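Local coordinates for protein putative gamma-hydroxymuconic semialdehyde dehydrogenase (Pseudomonas, PDB 4GO3) that probably oxidises gamma-hydroxymuconic semialdehyde to the corresponding acid with NAD+ as hydride acceptor, as a member of the aldehyde dehydrogenase family, at residues A264-A269 against I302-S307; S334-A339 against E365-E370. The protein carries 2 engineered substitutions. All coordinates share one frame; numbering follows the deposited sequence.

Contact 1: A264-A269 against I302-S307; sequences AAVNGA and IALAKS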
loop_
_atom_site.group_PDB
_atom_site.type_symbol
_atom_site.label_atom_id
_atom_site.label_comp_id
_atom_site.label_asym_id
_atom_site.label_seq_id
_atom_site.Cartn_x
_atom_site.Cartn_y
_atom_site.Cartn_z
ATOM N N ALA A 264 -30.989 12.242 -20.106
ATOM C CA ALA A 264 -29.979 12.448 -19.098
ATOM C C ALA A 264 -28.827 11.523 -19.355
ATOM O O ALA A 264 -27.683 11.936 -19.315
ATOM C CB ALA A 264 -30.554 12.201 -17.721
ATOM N N ALA A 265 -29.142 10.262 -19.614
ATOM C CA ALA A 265 -28.124 9.255 -19.861
ATOM C C ALA A 265 -27.273 9.631 -21.062
ATOM O O ALA A 265 -26.060 9.446 -21.046
ATOM C CB ALA A 265 -28.756 7.873 -20.043
ATOM N N VAL A 266 -27.906 10.159 -22.101
ATOM C CA VAL A 266 -27.180 10.551 -23.301
ATOM C C VAL A 266 -26.219 11.689 -22.997
ATOM O O VAL A 266 -25.050 11.636 -23.369
ATOM C CB VAL A 266 -28.115 10.985 -24.412
ATOM C CG1 VAL A 266 -27.315 11.611 -25.535
ATOM C CG2 VAL A 266 -28.913 9.790 -24.916
ATOM N N ASN A 267 -26.688 12.708 -22.306
ATOM C CA ASN A 267 -25.816 13.791 -21.908
ATOM C C ASN A 267 -24.684 13.316 -21.027
ATOM O O ASN A 267 -23.559 13.733 -21.194
ATOM C CB ASN A 267 -26.598 14.848 -21.169
ATOM C CG ASN A 267 -27.463 15.654 -22.067
ATOM O OD1 ASN A 267 -27.127 15.907 -23.207
ATOM N ND2 ASN A 267 -28.595 16.076 -21.554
ATOM N N GLY A 268 -24.991 12.449 -20.077
ATOM C CA GLY A 268 -23.973 11.902 -19.209
ATOM C C GLY A 268 -22.956 11.102 -19.989
ATOM O O GLY A 268 -21.740 11.278 -19.803
ATOM N N ALA A 269 -23.445 10.220 -20.855
ATOM C CA ALA A 269 -22.565 9.386 -21.671
ATOM C C ALA A 269 -21.680 10.248 -22.563
ATOM O O ALA A 269 -20.490 9.976 -22.734
ATOM C CB ALA A 269 -23.362 8.436 -22.516
ATOM N N ILE A 302 -25.767 9.576 -31.038
ATOM C CA ILE A 302 -25.016 9.746 -32.272
ATOM C C ILE A 302 -25.226 11.115 -32.915
ATOM O O ILE A 302 -24.347 11.636 -33.558
ATOM C CB ILE A 302 -25.325 8.648 -33.276
ATOM C CG1 ILE A 302 -24.997 7.294 -32.688
ATOM C CG2 ILE A 302 -24.514 8.842 -34.524
ATOM C CD1 ILE A 302 -25.442 6.177 -33.555
ATOM N N ALA A 303 -26.389 11.703 -32.731
ATOM C CA ALA A 303 -26.609 13.045 -33.200
ATOM C C ALA A 303 -25.819 14.008 -32.345
ATOM O O ALA A 303 -25.278 14.990 -32.836
ATOM C CB ALA A 303 -28.049 13.376 -33.132
ATOM N N LEU A 304 -25.662 13.675 -31.081
ATOM C CA LEU A 304 -24.832 14.491 -30.235
ATOM C C LEU A 304 -23.382 14.383 -30.667
ATOM O O LEU A 304 -22.748 15.365 -31.007
ATOM C CB LEU A 304 -25.004 14.080 -28.784
ATOM C CG LEU A 304 -24.486 15.063 -27.753
ATOM C CD1 LEU A 304 -25.096 16.404 -27.942
ATOM C CD2 LEU A 304 -24.824 14.527 -26.421
ATOM N N ALA A 305 -22.874 13.171 -30.673
ATOM C CA ALA A 305 -21.492 12.935 -30.994
ATOM C C ALA A 305 -21.091 13.719 -32.218
ATOM O O ALA A 305 -20.021 14.311 -32.275
ATOM C CB ALA A 305 -21.267 11.479 -31.206
ATOM N N LYS A 306 -21.961 13.718 -33.210
ATOM C CA LYS A 306 -21.643 14.321 -34.484
ATOM C C LYS A 306 -21.820 15.814 -34.443
ATOM O O LYS A 306 -21.381 16.513 -35.321
ATOM C CB LYS A 306 -22.514 13.715 -35.570
ATOM C CG LYS A 306 -22.130 12.319 -35.921
ATOM C CD LYS A 306 -23.174 11.666 -36.756
ATOM C CE LYS A 306 -22.569 11.040 -37.961
ATOM N NZ LYS A 306 -23.057 9.676 -38.131
ATOM N N SER A 307 -22.473 16.299 -33.410
ATOM C CA SER A 307 -22.750 17.711 -33.304
ATOM C C SER A 307 -21.629 18.401 -32.595
ATOM O O SER A 307 -21.576 19.609 -32.518
ATOM C CB SER A 307 -24.024 17.922 -32.506
ATOM O OG SER A 307 -23.914 17.334 -31.230
#

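Contact 2: S334-A339 against E365-E370; sequences SYIDIA and EPTVVE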
loop_
_atom_site.group_PDB
_atom_site.type_symbol
_atom_site.label_atom_id
_atom_site.label_comp_id
_atom_site.label_asym_id
_atom_site.label_seq_id
_atom_site.Cartn_x
_atom_site.Cartn_y
_atom_site.Cartn_z
ATOM N N SER A 334 -5.397 3.673 -34.887
ATOM C CA SER A 334 -5.134 2.241 -34.934
ATOM C C SER A 334 -6.275 1.467 -34.291
ATOM O O SER A 334 -6.827 0.565 -34.911
ATOM C CB SER A 334 -3.826 1.900 -34.222
ATOM O OG SER A 334 -2.827 2.833 -34.573
ATOM N N TYR A 335 -6.619 1.814 -33.059
ATOM C CA TYR A 335 -7.731 1.199 -32.342
ATOM C C TYR A 335 -9.017 1.219 -33.163
ATOM O O TYR A 335 -9.737 0.230 -33.241
ATOM C CB TYR A 335 -7.966 1.929 -31.015
ATOM C CG TYR A 335 -7.091 1.449 -29.901
ATOM C CD1 TYR A 335 -6.440 2.332 -29.064
ATOM C CD2 TYR A 335 -6.908 0.106 -29.690
ATOM C CE1 TYR A 335 -5.636 1.885 -28.058
ATOM C CE2 TYR A 335 -6.112 -0.346 -28.685
ATOM C CZ TYR A 335 -5.480 0.539 -27.873
ATOM O OH TYR A 335 -4.699 0.035 -26.872
ATOM N N ILE A 336 -9.306 2.360 -33.764
ATOM C CA ILE A 336 -10.456 2.488 -34.632
ATOM C C ILE A 336 -10.395 1.472 -35.761
ATOM O O ILE A 336 -11.365 0.758 -36.026
ATOM C CB ILE A 336 -10.545 3.885 -35.217
ATOM C CG1 ILE A 336 -11.097 4.848 -34.167
ATOM C CG2 ILE A 336 -11.420 3.876 -36.439
ATOM C CD1 ILE A 336 -11.111 6.300 -34.626
ATOM N N ASP A 337 -9.251 1.430 -36.406
ATOM C CA ASP A 337 -9.029 0.484 -37.457
ATOM C C ASP A 337 -9.217 -0.911 -36.938
ATOM O O ASP A 337 -9.702 -1.754 -37.640
ATOM C CB ASP A 337 -7.634 0.639 -38.037
ATOM C CG ASP A 337 -7.504 1.843 -38.892
ATOM O OD1 ASP A 337 -8.539 2.317 -39.350
ATOM O OD2 ASP A 337 -6.389 2.336 -39.104
ATOM N N ILE A 338 -8.773 -1.193 -35.732
ATOM C CA ILE A 338 -8.857 -2.558 -35.284
ATOM C C ILE A 338 -10.250 -2.796 -34.724
ATOM O O ILE A 338 -10.792 -3.888 -34.811
ATOM C CB ILE A 338 -7.684 -2.929 -34.345
ATOM C CG1 ILE A 338 -7.982 -2.573 -32.899
ATOM C CG2 ILE A 338 -6.426 -2.221 -34.787
ATOM C CD1 ILE A 338 -8.004 -3.755 -31.983
ATOM N N ALA A 339 -10.853 -1.747 -34.203
ATOM C CA ALA A 339 -12.240 -1.822 -33.823
ATOM C C ALA A 339 -13.051 -2.302 -35.013
ATOM O O ALA A 339 -13.961 -3.094 -34.866
ATOM C CB ALA A 339 -12.729 -0.477 -33.380
ATOM N N GLU A 365 -12.210 12.541 -34.540
ATOM C CA GLU A 365 -13.628 12.798 -34.405
ATOM C C GLU A 365 -14.253 11.993 -33.295
ATOM O O GLU A 365 -13.952 10.820 -33.131
ATOM C CB GLU A 365 -14.320 12.474 -35.706
ATOM C CG GLU A 365 -13.758 13.210 -36.869
ATOM C CD GLU A 365 -14.724 13.294 -37.999
ATOM O OE1 GLU A 365 -15.414 12.304 -38.268
ATOM O OE2 GLU A 365 -14.796 14.362 -38.615
ATOM N N PRO A 366 -15.151 12.623 -32.541
ATOM C CA PRO A 366 -15.898 11.872 -31.532
ATOM C C PRO A 366 -16.399 10.584 -32.190
ATOM O O PRO A 366 -17.181 10.639 -33.158
ATOM C CB PRO A 366 -17.065 12.792 -31.218
ATOM C CG PRO A 366 -16.576 14.154 -31.546
ATOM C CD PRO A 366 -15.622 14.011 -32.670
ATOM N N THR A 367 -15.931 9.445 -31.684
ATOM C CA THR A 367 -16.133 8.176 -32.364
ATOM C C THR A 367 -16.998 7.226 -31.532
ATOM O O THR A 367 -16.866 7.141 -30.309
ATOM C CB THR A 367 -14.780 7.520 -32.682
ATOM O OG1 THR A 367 -14.070 8.336 -33.621
ATOM C CG2 THR A 367 -14.987 6.147 -33.278
ATOM N N VAL A 368 -17.892 6.517 -32.202
ATOM C CA VAL A 368 -18.803 5.608 -31.536
ATOM C C VAL A 368 -18.881 4.342 -32.357
ATOM O O VAL A 368 -19.224 4.385 -33.532
ATOM C CB VAL A 368 -20.219 6.200 -31.445
ATOM C CG1 VAL A 368 -21.148 5.252 -30.671
ATOM C CG2 VAL A 368 -20.182 7.565 -30.794
ATOM N N VAL A 369 -18.589 3.210 -31.733
ATOM C CA VAL A 369 -18.458 1.952 -32.455
ATOM C C VAL A 369 -19.320 0.854 -31.851
ATOM O O VAL A 369 -19.208 0.551 -30.667
ATOM C CB VAL A 369 -16.990 1.488 -32.446
ATOM C CG1 VAL A 369 -16.853 0.137 -33.121
ATOM C CG2 VAL A 369 -16.130 2.519 -33.122
ATOM N N GLU A 370 -20.187 0.249 -32.640
ATOM C CA GLU A 370 -20.977 -0.852 -32.140
ATOM C C GLU A 370 -20.125 -2.092 -32.213
ATOM O O GLU A 370 -19.562 -2.383 -33.235
ATOM C CB GLU A 370 -22.236 -1.016 -32.967
ATOM C CG GLU A 370 -23.060 -2.183 -32.561
ATOM C CD GLU A 370 -24.289 -1.794 -31.806
ATOM O OE1 GLU A 370 -24.867 -0.757 -32.122
ATOM O OE2 GLU A 370 -24.684 -2.539 -30.902
#

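Contact 1: A264-A269 against I302-S307
With chi1 of 170° in V266 and -165° in L304, CG1 of the valine and CG of the leucine each lie opposite their own backbone N, and the next torsion of L304 turns its CD2 methyl to V266, where the two helices face each other. There V266 CG1 lies 3.9 Å from L304 CD2, a plain methyl-to-methyl contact in which the two side chains run alongside but point opposite ways. Between the backbones, V266 CA and L304 CA stand 8.3 Å apart. Valine suits the buried helix face, where it also touches F297 and F301, while the longer leucine reaches across to A270 as well. Helix 262-274 links the neighbouring parallel strands 253-256 and 286-290 as a beta-alpha-beta crossover, and helix 294-307 follows strand 286-290, packed beside it on the same face of the seven-stranded sheet. The CA-CB bond of N267 leads away from L304, but the end of its side chain returns and lies across that of the leucine, roughly perpendicular, OD1 of N267 coming to 4.2 Å from CD2 of L304. This is packing without a hydrogen bond, and a polar amide fits a partly exposed position. Residues of the second subunit close over this edge, P483 of that chain against N267 and its R487 against L304.

Contact 2: S334-A339 against E365-E370
T367 and V369, alternate residues of strand 367-370, face helix 326-341 and meet I336 and A339. Two residues before T367, E365 sits in the approach to the strand, its backbone bonded to K351; its carbonyl accepts the T367 hydroxyl, with T367 OG1 2.5 Å from E365 O. The donor stands 25° from the carbonyl plane, at a C=O...O angle of 155°. P366 turns the other way, toward F274, and its ring suits this extended lead-in. At T367, a chi1 of -65° sets the hydroxyl beside the backbone N and CG2 opposite it, presenting both branches to the helix. I336 reaches out to meet this end tip to tip: I336 CD1 is 3.7 Å from T367 OG1, and the same methyl is 4.1 Å from T367 CG2. The hydroxyl also bonds the backbone N of G350, and F386 of the adjacent strand packs against both T367 and I336. A valine in its place would keep a methyl for I336 but would probably cost E365 O this hydroxyl bond and the G350 amide its acceptor, leaving the turn before the strand less firmly tied. V368 points to the other side of the sheet, onto F301, A305 and F274. V369 returns to the helix side, V369 CG1 lying 4.2 Å from A339 CB; alanine, though less well ordered here, lets the helix come near, with A339 CA 7.4 Å from V369 CA. E370 ends the segment in a salt bridge to R391. The helix also carries R328, a residue seen to bind NAD+, whose side chain is about 11 Å from that of I336. No hydrogen bond joins 334-339 to 365-370: the threonine spends its polarity on E365 O and the G350 amide, both outside the helix, and offers the helix mainly bulk, making this a van der Waals interface.

How the contacts relate
Both segments of contact 1 precede those of contact 2 along the chain, and the centres of the two contacts lie about 16 Å apart. Helix 294-307 of contact 1 is followed by helix 326-341 of contact 2, yet the two helices flank strand 367-370 from opposite faces of the seven-stranded sheet. The contacts touch through that strand and the residue leading into it: A305 CB packs 4.1 Å from V368 CG2, and A305 O is 3.5 Å from P366 CB. F274 of helix 262-274 adds to this junction. Together they describe a three-layer helix-sheet-helix architecture, consistent with the catalytic domain of aldehyde dehydrogenases, with the paired helices of contact 1 on one face and helix 326-341 of contact 2 on the other.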